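Alkyltransferase-like protein 1 (Schizosaccharomyces pombe, PDB 3GVA) recognises O6-alkylguanine lesions in DNA, flips the damaged base into a hydrophobic pocket and presents it to nucleotide excision repair. Local coordinates at residues I60-I71 with Q91-L101. Residues are numbered along the deposited sequence; the frame is centred on the assembly and turned at random.
Sequences INSRGTISKRDI and QTSLGEYKLNL
Tyr97 meets Ile66, Ser67 and Ile71 where loop 60-71 of the MGMT-type DNA-binding domain runs antiparallel to the second strand of the 90-91/97-98 hairpin, joined to it by a single beta bridge, Thr65 with Lys98. Tyr97 CG lies anti to the carbonyl carbon (chi1 -73°), which puts CD2 beside Ser67 OG; Ile66 CG1 lies 3.7 Å from Tyr97 CB, CD1 of the poorly ordered Ile71 reaches Tyr97 CE2 obliquely, and Lys79 of helix 73-84 adds a cation-pi contact. Two backbone bonds flank the bridge, Ile66 N to Tyr97 O (3.0 Å) and Leu99 N to Gly64 O, while the side-chain oxygen Ser67 OG accepts from Tyr97 N at a fairly straight 162°. Glu96 lays CB and CG against Ser67 O while its OE1 takes the Thr92 hydroxyl on the anti lone pair; an alanine here, keeping only the CB contact, would probably leave that hydroxyl without its carboxylate acceptor. Arg69, also poorly ordered, which probes the flipped base, bends at chi2 and chi3 and packs CG 3.4 Å from Gly95 CA. At the far end, Ile60 and Leu99 meet tip to tip, CD1 to CD1 at 3.6 Å, and Leu101 CD1 slides past to touch the same Ile60 CD1 methyl.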
# COMPACT_ATOMS: atom_id res chain seq x y z
N ILE A 60 -1.30 1.84 0.56
CA ILE A 60 -0.99 3.18 1.02
C ILE A 60 -1.65 3.43 2.37
O ILE A 60 -2.51 2.66 2.77
CB ILE A 60 -1.50 4.26 0.04
CG1 ILE A 60 -3.03 4.21 -0.05
CG2 ILE A 60 -0.91 4.03 -1.34
CD1 ILE A 60 -3.63 5.29 -0.93
N ASN A 61 -1.26 4.49 3.07
CA ASN A 61 -1.90 4.73 4.35
C ASN A 61 -3.31 5.26 4.14
O ASN A 61 -3.65 5.77 3.07
CB ASN A 61 -1.06 5.67 5.23
CG ASN A 61 -0.71 6.97 4.56
OD1 ASN A 61 -1.58 7.80 4.31
ND2 ASN A 61 0.57 7.16 4.26
N SER A 62 -4.14 5.10 5.17
CA SER A 62 -5.54 5.51 5.14
C SER A 62 -5.80 6.95 4.73
O SER A 62 -6.87 7.25 4.17
CB SER A 62 -6.17 5.25 6.51
OG SER A 62 -5.89 3.93 6.94
N ARG A 63 -4.85 7.84 4.99
CA ARG A 63 -5.02 9.25 4.65
C ARG A 63 -4.84 9.55 3.17
O ARG A 63 -5.08 10.67 2.72
CB ARG A 63 -4.05 10.10 5.47
CG ARG A 63 -4.14 9.88 6.97
CD ARG A 63 -3.30 10.89 7.72
NE ARG A 63 -3.88 12.22 7.62
CZ ARG A 63 -3.27 13.34 8.01
NH1 ARG A 63 -2.06 13.29 8.52
NH2 ARG A 63 -3.89 14.50 7.89
N GLY A 64 -4.40 8.54 2.41
CA GLY A 64 -4.20 8.72 0.98
C GLY A 64 -2.82 9.23 0.62
O GLY A 64 -2.52 9.47 -0.55
N THR A 65 -1.96 9.40 1.62
CA THR A 65 -0.61 9.88 1.36
C THR A 65 0.35 8.73 1.15
O THR A 65 0.08 7.60 1.56
CB THR A 65 -0.12 10.76 2.52
OG1 THR A 65 -0.45 10.14 3.77
CG2 THR A 65 -0.76 12.13 2.46
N ILE A 66 1.47 9.01 0.49
CA ILE A 66 2.47 7.98 0.23
C ILE A 66 3.88 8.47 0.57
O ILE A 66 4.85 7.75 0.34
CB ILE A 66 2.45 7.54 -1.25
CG1 ILE A 66 2.73 8.74 -2.15
CG2 ILE A 66 1.08 6.95 -1.60
CD1 ILE A 66 2.77 8.40 -3.63
N SER A 67 3.98 9.68 1.10
CA SER A 67 5.29 10.22 1.44
C SER A 67 5.23 11.48 2.31
O SER A 67 4.15 11.96 2.67
CB SER A 67 6.06 10.56 0.16
OG SER A 67 5.46 11.64 -0.52
N LYS A 68 6.42 11.98 2.63
CA LYS A 68 6.60 13.19 3.43
C LYS A 68 7.70 13.90 2.66
O LYS A 68 8.62 13.24 2.16
CB LYS A 68 7.09 12.82 4.83
CG LYS A 68 6.33 11.66 5.47
CD LYS A 68 6.94 11.25 6.81
CE LYS A 68 6.26 10.02 7.39
NZ LYS A 68 4.81 10.25 7.69
N ARG A 69 7.64 15.23 2.55
CA ARG A 69 8.67 15.93 1.80
C ARG A 69 10.07 15.58 2.27
O ARG A 69 10.57 16.11 3.27
CB ARG A 69 8.46 17.45 1.84
CG ARG A 69 8.52 18.07 0.45
CD ARG A 69 9.83 17.76 -0.25
NE ARG A 69 9.66 17.42 -1.66
CZ ARG A 69 9.11 18.22 -2.57
NH1 ARG A 69 9.00 17.83 -3.83
NH2 ARG A 69 8.67 19.42 -2.22
N ASP A 70 10.68 14.67 1.52
CA ASP A 70 12.01 14.12 1.75
C ASP A 70 11.94 12.80 1.00
O ASP A 70 12.84 11.96 1.11
CB ASP A 70 12.26 13.86 3.24
CG ASP A 70 13.00 14.99 3.91
OD1 ASP A 70 13.35 14.85 5.09
OD2 ASP A 70 13.24 16.03 3.24
N ILE A 71 10.85 12.65 0.26
CA ILE A 71 10.57 11.47 -0.55
C ILE A 71 11.75 10.50 -0.64
O ILE A 71 12.71 10.73 -1.37
CB ILE A 71 10.12 11.89 -1.98
CG1 ILE A 71 9.90 10.65 -2.86
CG2 ILE A 71 11.14 12.84 -2.59
CD1 ILE A 71 9.37 10.97 -4.23
N GLN A 91 0.39 16.95 -4.80
CA GLN A 91 1.27 17.24 -3.68
C GLN A 91 0.62 18.23 -2.72
O GLN A 91 0.11 19.27 -3.14
CB GLN A 91 2.60 17.80 -4.20
CG GLN A 91 3.62 18.14 -3.13
CD GLN A 91 5.00 18.39 -3.70
OE1 GLN A 91 5.15 18.96 -4.78
NE2 GLN A 91 6.03 17.97 -2.97
N THR A 92 0.61 17.88 -1.43
CA THR A 92 0.01 18.72 -0.39
C THR A 92 0.91 19.91 -0.06
O THR A 92 2.05 19.99 -0.52
CB THR A 92 -0.20 17.93 0.92
OG1 THR A 92 1.07 17.65 1.52
CG2 THR A 92 -0.93 16.63 0.65
N SER A 93 0.39 20.82 0.76
CA SER A 93 1.13 22.00 1.19
C SER A 93 2.27 21.61 2.12
O SER A 93 3.14 22.43 2.43
CB SER A 93 0.21 22.99 1.91
OG SER A 93 -0.44 22.39 3.02
N LEU A 94 2.26 20.37 2.58
CA LEU A 94 3.30 19.86 3.47
C LEU A 94 4.41 19.19 2.67
O LEU A 94 5.44 18.82 3.22
CB LEU A 94 2.72 18.86 4.46
CG LEU A 94 1.78 19.40 5.54
CD1 LEU A 94 1.29 18.25 6.42
CD2 LEU A 94 2.51 20.45 6.38
N GLY A 95 4.19 19.03 1.36
CA GLY A 95 5.18 18.39 0.52
C GLY A 95 4.95 16.89 0.35
O GLY A 95 5.77 16.19 -0.24
N GLU A 96 3.83 16.40 0.86
CA GLU A 96 3.50 14.99 0.76
C GLU A 96 2.75 14.71 -0.54
O GLU A 96 1.94 15.52 -0.98
CB GLU A 96 2.58 14.57 1.90
CG GLU A 96 2.99 14.99 3.28
CD GLU A 96 1.80 15.02 4.21
OE1 GLU A 96 0.93 15.89 4.02
OE2 GLU A 96 1.73 14.16 5.12
N TYR A 97 3.01 13.56 -1.13
CA TYR A 97 2.30 13.17 -2.34
C TYR A 97 1.04 12.47 -1.86
O TYR A 97 1.08 11.67 -0.93
CB TYR A 97 3.18 12.26 -3.19
CG TYR A 97 4.29 13.04 -3.85
CD1 TYR A 97 3.99 14.09 -4.73
CD2 TYR A 97 5.63 12.77 -3.58
CE1 TYR A 97 5.00 14.85 -5.31
CE2 TYR A 97 6.65 13.53 -4.17
CZ TYR A 97 6.32 14.57 -5.03
OH TYR A 97 7.31 15.32 -5.61
N LYS A 98 -0.09 12.79 -2.49
CA LYS A 98 -1.36 12.23 -2.05
C LYS A 98 -2.29 11.90 -3.21
O LYS A 98 -2.11 12.36 -4.33
CB LYS A 98 -2.04 13.26 -1.13
CG LYS A 98 -3.35 12.84 -0.50
CD LYS A 98 -3.91 13.99 0.34
CE LYS A 98 -5.16 13.59 1.11
NZ LYS A 98 -6.21 13.02 0.22
N LEU A 99 -3.30 11.08 -2.92
CA LEU A 99 -4.27 10.73 -3.94
C LEU A 99 -5.63 10.60 -3.29
O LEU A 99 -5.73 10.45 -2.07
CB LEU A 99 -3.86 9.42 -4.64
CG LEU A 99 -3.64 8.19 -3.77
CD1 LEU A 99 -4.97 7.64 -3.30
CD2 LEU A 99 -2.89 7.13 -4.57
N ASN A 100 -6.68 10.68 -4.10
CA ASN A 100 -8.04 10.58 -3.62
C ASN A 100 -8.33 9.10 -3.36
O ASN A 100 -8.64 8.34 -4.28
CB ASN A 100 -8.99 11.17 -4.67
CG ASN A 100 -10.44 11.04 -4.30
OD1 ASN A 100 -10.79 10.99 -3.12
ND2 ASN A 100 -11.31 10.99 -5.30
N LEU A 101 -8.22 8.68 -2.10
CA LEU A 101 -8.41 7.28 -1.72
C LEU A 101 -9.71 6.62 -2.19
O LEU A 101 -9.69 5.57 -2.83
CB LEU A 101 -8.25 7.11 -0.20
CG LEU A 101 -8.30 5.66 0.32
CD1 LEU A 101 -7.14 4.85 -0.26
CD2 LEU A 101 -8.23 5.65 1.83